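ORF10 (Moritella marina, PDB 6RIW) probably catalyses chain-extending condensations, being the ketosynthase and chain length factor part of a larger polyunsaturated fatty acid synthase subunit. Local coordinates at residues A[3-9]-A[280-286]; A[286-291]-A[313-318]; A[326-332]-A[357-363]; A[429-435]-A[446-451]. One frame throughout, in Å; residues are numbered along the deposited sequence.

Interaction 1. Residues A[3-9]-A[280-286]. With MG (magnesium ion), chain B.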
loop_
_atom_site.group_PDB
_atom_site.type_symbol
_atom_site.label_atom_id
_atom_site.label_comp_id
_atom_site.label_asym_id
_atom_site.label_seq_id
_atom_site.Cartn_x
_atom_site.Cartn_y
_atom_site.Cartn_z
ATOM N N ASN A 3 28.912 3.741 -0.406
ATOM C CA ASN A 3 28.538 2.741 -1.402
ATOM C C ASN A 3 27.734 1.599 -0.789
ATOM O O ASN A 3 28.133 1.021 0.227
ATOM C CB ASN A 3 29.795 2.147 -2.043
ATOM C CG ASN A 3 30.438 3.080 -3.051
ATOM O OD1 ASN A 3 29.836 4.070 -3.490
ATOM N ND2 ASN A 3 31.665 2.753 -3.442
ATOM N N ILE A 4 26.623 1.251 -1.436
ATOM C CA ILE A 4 25.831 0.076 -1.085
ATOM C C ILE A 4 26.075 -0.993 -2.141
ATOM O O ILE A 4 25.997 -0.711 -3.343
ATOM C CB ILE A 4 24.331 0.417 -0.977
ATOM C CG1 ILE A 4 24.116 1.491 0.102
ATOM C CG2 ILE A 4 23.528 -0.852 -0.683
ATOM C CD1 ILE A 4 24.572 1.053 1.510
ATOM N N ALA A 5 26.379 -2.207 -1.698
ATOM C CA ALA A 5 26.590 -3.343 -2.589
ATOM C C ALA A 5 25.307 -4.152 -2.692
ATOM O O ALA A 5 24.673 -4.442 -1.671
ATOM C CB ALA A 5 27.719 -4.236 -2.084
ATOM N N VAL A 6 24.924 -4.495 -3.923
ATOM C CA VAL A 6 23.897 -5.495 -4.182
ATOM C C VAL A 6 24.558 -6.867 -4.181
ATOM O O VAL A 6 25.399 -7.161 -5.042
ATOM C CB VAL A 6 23.192 -5.230 -5.520
ATOM C CG1 VAL A 6 22.021 -6.225 -5.707
ATOM C CG2 VAL A 6 22.740 -3.781 -5.598
ATOM N N VAL A 7 24.183 -7.716 -3.225
ATOM C CA VAL A 7 24.858 -9.000 -3.048
ATOM C C VAL A 7 23.958 -10.187 -3.335
ATOM O O VAL A 7 24.416 -11.337 -3.232
ATOM C CB VAL A 7 25.483 -9.116 -1.648
ATOM C CG1 VAL A 7 26.447 -7.950 -1.415
ATOM C CG2 VAL A 7 24.393 -9.137 -0.544
ATOM N N GLY A 8 22.705 -9.957 -3.720
ATOM C CA GLY A 8 21.817 -11.048 -4.068
ATOM C C GLY A 8 20.641 -10.502 -4.844
ATOM O O GLY A 8 20.206 -9.378 -4.568
ATOM N N ILE A 9 20.142 -11.250 -5.832
ATOM C CA ILE A 9 19.041 -10.790 -6.683
ATOM C C ILE A 9 18.131 -11.966 -6.973
ATOM O O ILE A 9 18.600 -13.098 -7.145
ATOM C CB ILE A 9 19.541 -10.196 -8.020
ATOM C CG1 ILE A 9 20.595 -9.113 -7.797
ATOM C CG2 ILE A 9 18.378 -9.647 -8.849
ATOM C CD1 ILE A 9 20.978 -8.348 -9.057
ATOM N N HIS A 280 29.507 -11.901 -3.135
ATOM C CA HIS A 280 29.484 -11.572 -4.550
ATOM C C HIS A 280 28.752 -10.248 -4.730
ATOM O O HIS A 280 27.605 -10.109 -4.289
ATOM C CB HIS A 280 28.796 -12.676 -5.347
ATOM C CG HIS A 280 28.672 -12.362 -6.803
ATOM N ND1 HIS A 280 27.519 -11.853 -7.359
ATOM C CD2 HIS A 280 29.570 -12.447 -7.812
ATOM C CE1 HIS A 280 27.709 -11.646 -8.650
ATOM N NE2 HIS A 280 28.944 -12.002 -8.950
ATOM N N ILE A 281 29.404 -9.274 -5.358
ATOM C CA ILE A 281 28.809 -7.960 -5.590
ATOM C C ILE A 281 28.339 -7.885 -7.038
ATOM O O ILE A 281 29.148 -8.001 -7.967
ATOM C CB ILE A 281 29.805 -6.837 -5.258
ATOM C CG1 ILE A 281 30.192 -6.908 -3.776
ATOM C CG2 ILE A 281 29.234 -5.488 -5.597
ATOM C CD1 ILE A 281 31.275 -5.913 -3.365
ATOM N N TYR A 282 27.031 -7.677 -7.237
ATOM C CA TYR A 282 26.490 -7.520 -8.584
ATOM C C TYR A 282 26.716 -6.116 -9.116
ATOM O O TYR A 282 26.920 -5.923 -10.325
ATOM C CB TYR A 282 24.990 -7.800 -8.598
ATOM C CG TYR A 282 24.601 -9.252 -8.541
ATOM C CD1 TYR A 282 24.423 -9.887 -7.327
ATOM C CD2 TYR A 282 24.392 -9.976 -9.700
ATOM C CE1 TYR A 282 24.046 -11.200 -7.256
ATOM C CE2 TYR A 282 24.016 -11.306 -9.648
ATOM C CZ TYR A 282 23.844 -11.911 -8.421
ATOM O OH TYR A 282 23.467 -13.230 -8.347
ATOM N N ALA A 283 26.615 -5.123 -8.246
ATOM C CA ALA A 283 26.707 -3.735 -8.669
ATOM C C ALA A 283 26.787 -2.896 -7.410
ATOM O O ALA A 283 26.516 -3.377 -6.306
ATOM C CB ALA A 283 25.516 -3.310 -9.535
ATOM N N ILE A 284 27.169 -1.639 -7.593
ATOM C CA ILE A 284 27.243 -0.656 -6.522
ATOM C C ILE A 284 26.122 0.352 -6.735
ATOM O O ILE A 284 25.950 0.880 -7.848
ATOM C CB ILE A 284 28.614 0.052 -6.497
ATOM C CG1 ILE A 284 29.763 -0.954 -6.240
ATOM C CG2 ILE A 284 28.592 1.226 -5.506
ATOM C CD1 ILE A 284 29.950 -1.393 -4.798
ATOM N N ILE A 285 25.340 0.602 -5.686
ATOM C CA ILE A 285 24.405 1.718 -5.692
ATOM C C ILE A 285 25.186 2.925 -5.185
ATOM O O ILE A 285 25.571 2.986 -4.013
ATOM C CB ILE A 285 23.160 1.439 -4.836
ATOM C CG1 ILE A 285 22.421 0.198 -5.373
ATOM C CG2 ILE A 285 22.236 2.650 -4.860
ATOM C CD1 ILE A 285 21.320 -0.310 -4.458
ATOM N N LYS A 286 25.465 3.863 -6.093
ATOM C CA LYS A 286 26.313 5.003 -5.780
ATOM C C LYS A 286 25.528 6.100 -5.092
ATOM O O LYS A 286 26.085 6.847 -4.272
ATOM C CB LYS A 286 26.953 5.540 -7.065
ATOM C CG LYS A 286 28.161 6.458 -6.849
ATOM C CD LYS A 286 29.389 5.692 -6.325
ATOM C CE LYS A 286 30.507 6.653 -5.928
ATOM N NZ LYS A 286 29.984 7.788 -5.073
HETATM MG MG MG B . 26.892 6.953 -2.210
HETATM O O HOH W 1 26.800 -12.624 -2.084
HETATM O O HOH W 2 25.627 4.944 -1.835
#
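I285 O has two groups in bonding position. I4 N reaches it at 3.3 Å with a nearly straight N-H, and water 2 probably donates to it as well. That water is a ligand of the magnesium ion, which K286 O binds at 2.2 Å and M1 O also binds. In return, I285 N gives I4 O a 2.8 Å bond. I4 with I285 and A5 with I284 are regular antiparallel pairs in the ketosynthase (thiolase-like) fold. Y282 N, bonding V6 O at 2.8 Å, extends the bonding beyond this ladder. Strand 4-12 runs between 283-292 and 259-270, and V7 and G8 form a classic beta bulge against V267. The Y282 ring is sandwiched. I9 CG1 sits over one face, 4.0 Å from the ring centroid and 12° off the normal. H280 CE1 lies over the opposite face. With CG anti to the carbonyl carbon (chi1 -77°), the ring turns back so that its edge meets V6 O, with CE1 near G8 CA. Its OH bonds D103. V6 CG2 touches I285 CD1 at 3.9 Å, on the face lined by helix 198-211 and M382. Just before the strand, N3 CG rests on I284 CG2 at 3.6 Å, and N3 ND2 bonds Q271.

Interaction 2. Residues A[286-291]-A[313-318]. With MG (magnesium ion), chain B.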
loop_
_atom_site.group_PDB
_atom_site.type_symbol
_atom_site.label_atom_id
_atom_site.label_comp_id
_atom_site.label_asym_id
_atom_site.label_seq_id
_atom_site.Cartn_x
_atom_site.Cartn_y
_atom_site.Cartn_z
ATOM N N LYS A 286 25.465 3.863 -6.093
ATOM C CA LYS A 286 26.313 5.003 -5.780
ATOM C C LYS A 286 25.528 6.100 -5.092
ATOM O O LYS A 286 26.085 6.847 -4.272
ATOM C CB LYS A 286 26.953 5.540 -7.065
ATOM C CG LYS A 286 28.161 6.458 -6.849
ATOM C CD LYS A 286 29.389 5.692 -6.325
ATOM C CE LYS A 286 30.507 6.653 -5.928
ATOM N NZ LYS A 286 29.984 7.788 -5.073
ATOM N N GLY A 287 24.243 6.202 -5.406
ATOM C CA GLY A 287 23.399 7.200 -4.790
ATOM C C GLY A 287 22.043 7.196 -5.459
ATOM O O GLY A 287 21.756 6.360 -6.319
ATOM N N GLY A 288 21.217 8.144 -5.049
ATOM C CA GLY A 288 19.924 8.293 -5.683
ATOM C C GLY A 288 19.072 9.235 -4.868
ATOM O O GLY A 288 19.502 9.764 -3.840
ATOM N N ALA A 289 17.845 9.425 -5.344
ATOM C CA ALA A 289 16.983 10.413 -4.724
ATOM C C ALA A 289 15.530 10.122 -5.041
ATOM O O ALA A 289 15.192 9.438 -6.012
ATOM C CB ALA A 289 17.314 11.834 -5.181
ATOM N N LEU A 290 14.676 10.701 -4.214
ATOM C CA LEU A 290 13.239 10.691 -4.410
ATOM C C LEU A 290 12.751 12.127 -4.542
ATOM O O LEU A 290 13.403 13.079 -4.097
ATOM C CB LEU A 290 12.541 10.001 -3.235
ATOM C CG LEU A 290 13.273 8.763 -2.727
ATOM C CD1 LEU A 290 12.759 8.372 -1.328
ATOM C CD2 LEU A 290 13.143 7.602 -3.731
ATOM N N SER A 291 11.603 12.285 -5.178
ATOM C CA SER A 291 10.964 13.591 -5.244
ATOM C C SER A 291 9.508 13.396 -5.616
ATOM O O SER A 291 9.118 12.360 -6.164
ATOM C CB SER A 291 11.662 14.507 -6.254
ATOM O OG SER A 291 11.170 14.268 -7.573
ATOM N N ARG A 313 18.902 15.904 -7.651
ATOM C CA ARG A 313 19.109 15.378 -6.305
ATOM C C ARG A 313 19.882 14.071 -6.324
ATOM O O ARG A 313 20.664 13.813 -5.408
ATOM C CB ARG A 313 17.754 15.184 -5.596
ATOM C CG ARG A 313 17.037 16.465 -5.236
ATOM C CD ARG A 313 15.717 16.151 -4.517
ATOM N NE ARG A 313 15.058 17.334 -3.979
ATOM C CZ ARG A 313 13.790 17.342 -3.572
ATOM N NH1 ARG A 313 13.068 16.222 -3.648
ATOM N NH2 ARG A 313 13.242 18.449 -3.094
ATOM N N ALA A 314 19.699 13.244 -7.360
ATOM C CA ALA A 314 20.334 11.929 -7.385
ATOM C C ALA A 314 21.830 12.027 -7.647
ATOM O O ALA A 314 22.628 11.341 -6.992
ATOM C CB ALA A 314 19.680 11.039 -8.448
ATOM N N TYR A 315 22.232 12.834 -8.631
ATOM C CA TYR A 315 23.661 12.914 -8.936
ATOM C C TYR A 315 24.411 13.697 -7.869
ATOM O O TYR A 315 25.571 13.387 -7.581
ATOM C CB TYR A 315 23.864 13.476 -10.353
ATOM C CG TYR A 315 23.455 12.401 -11.323
ATOM C CD1 TYR A 315 24.313 11.333 -11.600
ATOM C CD2 TYR A 315 22.170 12.373 -11.860
ATOM C CE1 TYR A 315 23.923 10.299 -12.425
ATOM C CE2 TYR A 315 21.768 11.341 -12.697
ATOM C CZ TYR A 315 22.644 10.306 -12.970
ATOM O OH TYR A 315 22.238 9.272 -13.787
ATOM N N ALA A 316 23.755 14.666 -7.238
ATOM C CA ALA A 316 24.329 15.264 -6.035
ATOM C C ALA A 316 24.504 14.226 -4.930
ATOM O O ALA A 316 25.554 14.175 -4.274
ATOM C CB ALA A 316 23.447 16.408 -5.554
ATOM N N ASP A 317 23.490 13.385 -4.707
ATOM C CA ASP A 317 23.606 12.385 -3.645
ATOM C C ASP A 317 24.704 11.382 -3.959
ATOM O O ASP A 317 25.430 10.951 -3.056
ATOM C CB ASP A 317 22.281 11.648 -3.438
ATOM C CG ASP A 317 22.381 10.568 -2.361
ATOM O OD1 ASP A 317 22.330 10.913 -1.154
ATOM O OD2 ASP A 317 22.517 9.371 -2.712
ATOM N N ALA A 318 24.819 10.980 -5.233
ATOM C CA ALA A 318 25.831 10.016 -5.635
ATOM C C ALA A 318 27.219 10.640 -5.693
ATOM O O ALA A 318 28.214 9.906 -5.710
ATOM C CB ALA A 318 25.481 9.419 -7.010
HETATM MG MG MG B . 26.892 6.953 -2.210
HETATM O O HOH W 2 25.627 4.944 -1.835
#
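G287 CA lies 3.8 Å from A318 CB. A side chain on G287 would run into A318 and D317, so the glycine allows this approach of strand and helix. The tight part continues through G288 and A289. D317 extends its CG away from the backbone N (chi1 178°), and this turns the carboxylate toward the strand. OD2 accepts from G288 N at 2.9 Å on its anti side, 30° out of the carboxylate plane. A289 CB presses on R313 CB at 3.4 Å and also touches A314 CB at 4.1 Å. At the two ends, single long side chains make the contact instead of close backbone packing. Both of these, K286 and R313, are partly exposed. K286 bends at chi2 and chi4, and its NZ meets A318 O at 2.8 Å, at the last residue of helix 304-318. At the other end the extended R313 sends NH1 to L290 O at 3.2 Å, within the guanidinium plane and on a carbonyl lone pair. R313 NH2 is bonded to S656. K286 and G287 form a classic beta bulge against V448, at the magnesium site. A helix packed on a strand of a sheet is typical of the alpha-beta layers of the thiolase-like fold.

Interaction 3. Residues A[326-332]-A[357-363]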
loop_
_atom_site.group_PDB
_atom_site.type_symbol
_atom_site.label_atom_id
_atom_site.label_comp_id
_atom_site.label_asym_id
_atom_site.label_seq_id
_atom_site.Cartn_x
_atom_site.Cartn_y
_atom_site.Cartn_z
ATOM N N ASP A 326 26.475 6.380 -18.746
ATOM C CA ASP A 326 26.539 5.734 -20.055
ATOM C C ASP A 326 25.192 5.244 -20.556
ATOM O O ASP A 326 24.973 5.191 -21.773
ATOM C CB ASP A 326 27.497 4.537 -20.011
ATOM C CG ASP A 326 28.871 4.916 -19.505
ATOM O OD1 ASP A 326 29.444 5.886 -20.038
ATOM O OD2 ASP A 326 29.366 4.259 -18.569
ATOM N N TYR A 327 24.296 4.858 -19.648
ATOM C CA TYR A 327 23.060 4.192 -20.019
ATOM C C TYR A 327 22.027 4.536 -18.958
ATOM O O TYR A 327 22.368 4.611 -17.779
ATOM C CB TYR A 327 23.231 2.665 -20.104
ATOM C CG TYR A 327 21.920 1.937 -20.308
ATOM C CD1 TYR A 327 21.309 1.911 -21.554
ATOM C CD2 TYR A 327 21.282 1.290 -19.251
ATOM C CE1 TYR A 327 20.104 1.262 -21.749
ATOM C CE2 TYR A 327 20.082 0.632 -19.440
ATOM C CZ TYR A 327 19.495 0.618 -20.687
ATOM O OH TYR A 327 18.286 -0.029 -20.881
ATOM N N ILE A 328 20.781 4.741 -19.375
ATOM C CA ILE A 328 19.682 4.965 -18.437
ATOM C C ILE A 328 18.558 3.990 -18.760
ATOM O O ILE A 328 18.066 3.949 -19.897
ATOM C CB ILE A 328 19.153 6.400 -18.488
ATOM C CG1 ILE A 328 20.245 7.384 -18.078
ATOM C CG2 ILE A 328 17.924 6.548 -17.589
ATOM C CD1 ILE A 328 19.898 8.786 -18.417
ATOM N N GLU A 329 18.141 3.220 -17.763
ATOM C CA GLU A 329 16.954 2.392 -17.907
ATOM C C GLU A 329 15.769 3.284 -17.575
ATOM O O GLU A 329 15.623 3.744 -16.432
ATOM C CB GLU A 329 17.046 1.158 -17.010
ATOM C CG GLU A 329 15.741 0.345 -16.905
ATOM C CD GLU A 329 15.333 -0.363 -18.203
ATOM O OE1 GLU A 329 16.182 -0.569 -19.115
ATOM O OE2 GLU A 329 14.140 -0.724 -18.293
ATOM N N CYS A 330 14.969 3.596 -18.589
ATOM C CA CYS A 330 13.950 4.627 -18.468
ATOM C C CYS A 330 12.645 4.072 -17.936
ATOM O O CYS A 330 12.391 2.862 -17.958
ATOM C CB CYS A 330 13.685 5.292 -19.817
ATOM S SG CYS A 330 15.144 6.145 -20.432
ATOM N N HIS A 331 11.796 4.995 -17.486
ATOM C CA HIS A 331 10.458 4.621 -17.044
ATOM C C HIS A 331 9.571 4.224 -18.226
ATOM O O HIS A 331 8.718 3.335 -18.084
ATOM C CB HIS A 331 9.855 5.784 -16.262
ATOM C CG HIS A 331 8.400 5.618 -15.966
ATOM N ND1 HIS A 331 7.933 4.697 -15.055
ATOM C CD2 HIS A 331 7.310 6.248 -16.464
ATOM C CE1 HIS A 331 6.613 4.766 -15.003
ATOM N NE2 HIS A 331 6.210 5.698 -15.848
ATOM N N ALA A 332 9.795 4.847 -19.397
ATOM C CA ALA A 332 9.061 4.667 -20.657
ATOM C C ALA A 332 8.092 3.490 -20.715
ATOM O O ALA A 332 8.504 2.352 -20.958
ATOM C CB ALA A 332 10.050 4.513 -21.813
ATOM N N PRO A 357 23.525 9.689 -23.006
ATOM C CA PRO A 357 23.593 8.272 -22.650
ATOM C C PRO A 357 22.654 7.446 -23.516
ATOM O O PRO A 357 21.653 7.935 -24.046
ATOM C CB PRO A 357 23.168 8.244 -21.169
ATOM C CG PRO A 357 22.392 9.490 -20.964
ATOM C CD PRO A 357 23.005 10.520 -21.906
ATOM N N LEU A 358 23.002 6.169 -23.654
ATOM C CA LEU A 358 22.088 5.208 -24.253
ATOM C C LEU A 358 20.850 5.076 -23.375
ATOM O O LEU A 358 20.907 5.309 -22.167
ATOM C CB LEU A 358 22.770 3.849 -24.416
ATOM C CG LEU A 358 23.972 3.874 -25.368
ATOM C CD1 LEU A 358 24.499 2.478 -25.635
ATOM C CD2 LEU A 358 23.586 4.589 -26.668
ATOM N N LEU A 359 19.723 4.710 -23.994
ATOM C CA LEU A 359 18.435 4.651 -23.310
ATOM C C LEU A 359 17.726 3.346 -23.638
ATOM O O LEU A 359 17.872 2.803 -24.736
ATOM C CB LEU A 359 17.529 5.815 -23.709
ATOM C CG LEU A 359 18.059 7.244 -23.741
ATOM C CD1 LEU A 359 17.022 8.131 -24.433
ATOM C CD2 LEU A 359 18.346 7.748 -22.332
ATOM N N GLY A 360 16.929 2.849 -22.686
ATOM C CA GLY A 360 16.260 1.580 -22.921
ATOM C C GLY A 360 15.103 1.400 -21.961
ATOM O O GLY A 360 14.987 2.122 -20.967
ATOM N N SER A 361 14.248 0.417 -22.273
ATOM C CA SER A 361 13.093 0.098 -21.426
ATOM C C SER A 361 12.729 -1.378 -21.502
ATOM O O SER A 361 12.290 -1.862 -22.551
ATOM C CB SER A 361 11.876 0.928 -21.811
ATOM O OG SER A 361 10.828 0.664 -20.888
ATOM N N VAL A 362 12.865 -2.074 -20.372
ATOM C CA VAL A 362 12.430 -3.460 -20.249
ATOM C C VAL A 362 10.911 -3.591 -20.194
ATOM O O VAL A 362 10.383 -4.710 -20.242
ATOM C CB VAL A 362 13.088 -4.073 -18.991
ATOM C CG1 VAL A 362 12.401 -3.553 -17.724
ATOM C CG2 VAL A 362 13.066 -5.601 -19.030
ATOM N N LYS A 363 10.177 -2.480 -20.094
ATOM C CA LYS A 363 8.731 -2.584 -20.240
ATOM C C LYS A 363 8.342 -3.085 -21.626
ATOM O O LYS A 363 7.252 -3.656 -21.797
ATOM C CB LYS A 363 8.080 -1.229 -19.932
ATOM C CG LYS A 363 8.322 -0.786 -18.471
ATOM C CD LYS A 363 7.428 0.363 -18.084
ATOM C CE LYS A 363 7.547 0.718 -16.591
ATOM N NZ LYS A 363 8.900 1.189 -16.236
HETATM O O HOH W 3 8.184 2.459 -13.670
#
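L358 N donates to D326 O, I328 N to L358 O, and G360 N to I328 O. C330 N closes this backbone row on G360 O at 2.8 Å. The strands are parallel, their axes 4.7 Å apart. Side-chain bonds add to these, beside Y327 and E329 and after the strands. E329 is bent at chi2 (68°), which swings its carboxylate across to V362. E329 OE2 takes V362 N at 2.8 Å and 173° on its syn lone pair. E329 OE1 accepts from Y327 OH at 2.8 Å and forms a salt bridge with K380, which the hydroxyl also bonds. The Y327 ring lies against the backbone of 358-360, with its OH 3.3 Å from G360 CA; a side chain on G360 would clash there. With a leucine in place of Y327, E329 OE1 and K380 would probably be left without the hydroxyl, and a gap would open beside G360. These strands belong to the beta-alpha-beta unit whose connection is helix 336-350. S361 OG donates to A332 O at 2.9 Å, on a lone pair in the carbonyl plane. It also receives a weak capping bond from K363 N. K363 NZ reaches H331 O at 2.8 Å, and water 3 links NZ to H331 ND1. H331 also touches C196, and K363 touches H368, consistent with the Cys-His-His pocket of beta-ketoacyl synthases. Apolar contacts line the other face. I328 CD1 lies beside P357 CG at 3.6 Å, while L359 CD2 packs on I328 CB and C330 SG. Helix 336-350 covers this side through M346 and F350.

Interaction 4. Residues A[429-435]-A[446-451]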
loop_
_atom_site.group_PDB
_atom_site.type_symbol
_atom_site.label_atom_id
_atom_site.label_comp_id
_atom_site.label_asym_id
_atom_site.label_seq_id
_atom_site.Cartn_x
_atom_site.Cartn_y
_atom_site.Cartn_z
ATOM N N LYS A 429 37.416 5.303 -15.375
ATOM C CA LYS A 429 36.007 5.689 -15.246
ATOM C C LYS A 429 35.107 4.458 -15.107
ATOM O O LYS A 429 35.087 3.595 -15.986
ATOM C CB LYS A 429 35.567 6.529 -16.451
ATOM C CG LYS A 429 34.147 7.061 -16.341
ATOM C CD LYS A 429 33.576 7.424 -17.699
ATOM C CE LYS A 429 32.177 6.849 -17.874
ATOM N NZ LYS A 429 32.178 5.354 -17.854
ATOM N N PRO A 430 34.356 4.370 -14.007
ATOM C CA PRO A 430 33.478 3.205 -13.822
ATOM C C PRO A 430 32.311 3.237 -14.802
ATOM O O PRO A 430 31.773 4.298 -15.120
ATOM C CB PRO A 430 32.993 3.337 -12.365
ATOM C CG PRO A 430 33.708 4.556 -11.778
ATOM C CD PRO A 430 34.166 5.384 -12.954
ATOM N N ARG A 431 31.940 2.059 -15.306
ATOM C CA ARG A 431 30.672 1.933 -16.010
ATOM C C ARG A 431 29.551 2.413 -15.099
ATOM O O ARG A 431 29.470 1.998 -13.939
ATOM C CB ARG A 431 30.428 0.483 -16.425
ATOM C CG ARG A 431 31.281 0.020 -17.604
ATOM C CD ARG A 431 30.795 -1.309 -18.146
ATOM N NE ARG A 431 31.001 -2.371 -17.172
ATOM C CZ ARG A 431 31.652 -3.503 -17.420
ATOM N NH1 ARG A 431 32.164 -3.732 -18.627
ATOM N NH2 ARG A 431 31.792 -4.406 -16.453
ATOM N N THR A 432 28.690 3.285 -15.621
ATOM C CA THR A 432 27.701 3.975 -14.806
ATOM C C THR A 432 26.349 3.982 -15.508
ATOM O O THR A 432 26.260 4.316 -16.693
ATOM C CB THR A 432 28.165 5.401 -14.497
ATOM O OG1 THR A 432 29.445 5.336 -13.855
ATOM C CG2 THR A 432 27.189 6.100 -13.572
ATOM N N ALA A 433 25.296 3.624 -14.767
ATOM C CA ALA A 433 23.943 3.583 -15.293
ATOM C C ALA A 433 22.999 4.317 -14.354
ATOM O O ALA A 433 23.202 4.339 -13.140
ATOM C CB ALA A 433 23.467 2.134 -15.487
ATOM N N GLY A 434 21.962 4.917 -14.928
ATOM C CA GLY A 434 20.851 5.450 -14.162
ATOM C C GLY A 434 19.639 4.550 -14.315
ATOM O O GLY A 434 19.490 3.854 -15.322
ATOM N N VAL A 435 18.770 4.543 -13.306
ATOM C CA VAL A 435 17.459 3.910 -13.423
ATOM C C VAL A 435 16.418 4.910 -12.945
ATOM O O VAL A 435 16.541 5.450 -11.837
ATOM C CB VAL A 435 17.353 2.604 -12.604
ATOM C CG1 VAL A 435 15.954 1.990 -12.783
ATOM C CG2 VAL A 435 18.411 1.614 -13.005
ATOM N N HIS A 446 15.227 8.151 -8.922
ATOM C CA HIS A 446 16.332 7.876 -9.831
ATOM C C HIS A 446 17.477 7.305 -9.010
ATOM O O HIS A 446 17.815 7.848 -7.953
ATOM C CB HIS A 446 16.760 9.157 -10.556
ATOM C CG HIS A 446 17.786 8.932 -11.629
ATOM N ND1 HIS A 446 17.461 8.444 -12.881
ATOM C CD2 HIS A 446 19.127 9.152 -11.642
ATOM C CE1 HIS A 446 18.561 8.372 -13.617
ATOM N NE2 HIS A 446 19.583 8.801 -12.891
ATOM N N LEU A 447 18.035 6.183 -9.455
ATOM C CA LEU A 447 19.154 5.557 -8.774
ATOM C C LEU A 447 20.363 5.578 -9.697
ATOM O O LEU A 447 20.223 5.379 -10.908
ATOM C CB LEU A 447 18.834 4.119 -8.373
ATOM C CG LEU A 447 17.718 3.943 -7.345
ATOM C CD1 LEU A 447 17.450 2.460 -7.125
ATOM C CD2 LEU A 447 18.093 4.653 -6.037
ATOM N N VAL A 448 21.533 5.840 -9.123
ATOM C CA VAL A 448 22.796 5.864 -9.859
ATOM C C VAL A 448 23.574 4.611 -9.485
ATOM O O VAL A 448 23.881 4.387 -8.303
ATOM C CB VAL A 448 23.601 7.139 -9.558
ATOM C CG1 VAL A 448 24.852 7.193 -10.455
ATOM C CG2 VAL A 448 22.727 8.352 -9.770
ATOM N N LEU A 449 23.857 3.768 -10.482
ATOM C CA LEU A 449 24.503 2.485 -10.274
ATOM C C LEU A 449 25.842 2.443 -11.004
ATOM O O LEU A 449 26.000 3.033 -12.078
ATOM C CB LEU A 449 23.635 1.333 -10.781
ATOM C CG LEU A 449 22.141 1.409 -10.484
ATOM C CD1 LEU A 449 21.434 0.248 -11.187
ATOM C CD2 LEU A 449 21.969 1.336 -8.973
ATOM N N GLN A 450 26.789 1.704 -10.432
ATOM C CA GLN A 450 28.095 1.528 -11.049
ATOM C C GLN A 450 28.490 0.061 -11.022
ATOM O O GLN A 450 27.990 -0.729 -10.216
ATOM C CB GLN A 450 29.155 2.386 -10.347
ATOM C CG GLN A 450 28.981 3.873 -10.623
ATOM C CD GLN A 450 30.085 4.727 -9.996
ATOM O OE1 GLN A 450 30.744 4.316 -9.037
ATOM N NE2 GLN A 450 30.285 5.918 -10.544
ATOM N N GLN A 451 29.421 -0.292 -11.909
ATOM C CA GLN A 451 29.889 -1.664 -11.995
ATOM C C GLN A 451 30.447 -2.112 -10.647
ATOM O O GLN A 451 30.890 -1.281 -9.842
ATOM C CB GLN A 451 30.957 -1.793 -13.091
ATOM C CG GLN A 451 32.184 -0.929 -12.868
ATOM C CD GLN A 451 33.176 -1.051 -14.018
ATOM O OE1 GLN A 451 33.356 -0.112 -14.796
ATOM N NE2 GLN A 451 33.797 -2.219 -14.144
#
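The R431 guanidinium and the Q451 amide lie nearly flat to each other, their planes 20° apart. They do not face squarely: Q451 NE2 meets the guanidinium obliquely, 3.8 Å from R431 NH2. At the far end the H446 ring approaches G434, which has no side chain to block it. H446 CE1 lies 3.8 Å from G434 CA, also oblique to the ring. The ring is fixed on both nitrogens, ND1 by S436 OG and NE2 by Y315 OH, and Y311 meets it edge-to-face. Q451 CG sits between the backbone N and the carbonyl carbon (chi1 60°), which carries the amide back toward R431. Its OE1 then accepts from R431 N at 2.6 Å, on a lone pair in the carbonyl plane. With an alanine here, R431 N would probably lose its acceptor and the guanidinium its flat neighbour. The segments are the two arms of the antiparallel hairpin 432-439 and 443-450. A433 pairs with L449 and V435 with L447 by two bonds each. V435 CG2 touches L449 CD1 at 3.8 Å, under helix 374-387. On the other face, the Q450 amide runs beside the P430 ring and T432. Its NE2 gives T432 OG1 only a weak 3.5 Å bond. P430 O is held from opposite faces of its plane, by T432 OG1 at 2.8 Å and K429 NZ at 3.0 Å; K429 NZ also forms a salt bridge with D326.

Overall arrangement
All four contacts lie in the first ketosynthase-family region and are mostly buried. Strand order joins them: 4-12, 283-292, 443-450, 432-439, 327-329 and 358-360. Interactions 1 and 2 share K286 and the magnesium ion. Interaction 4 touches both, through K286 N to V448 O, and adjoins interaction 3 where E329 N meets G434 O. Interactions 1 and 4 are antiparallel pairs, interaction 3 is parallel, and interaction 2 sets a helix on a strand. Interaction 4 is the most open, with exposed K429 and P430 at one end. Buried polar side chains matter most in interaction 3, small residues in interaction 2, and apolar contacts and a CH-pi contact of I9 on the Y282 ring in interaction 1.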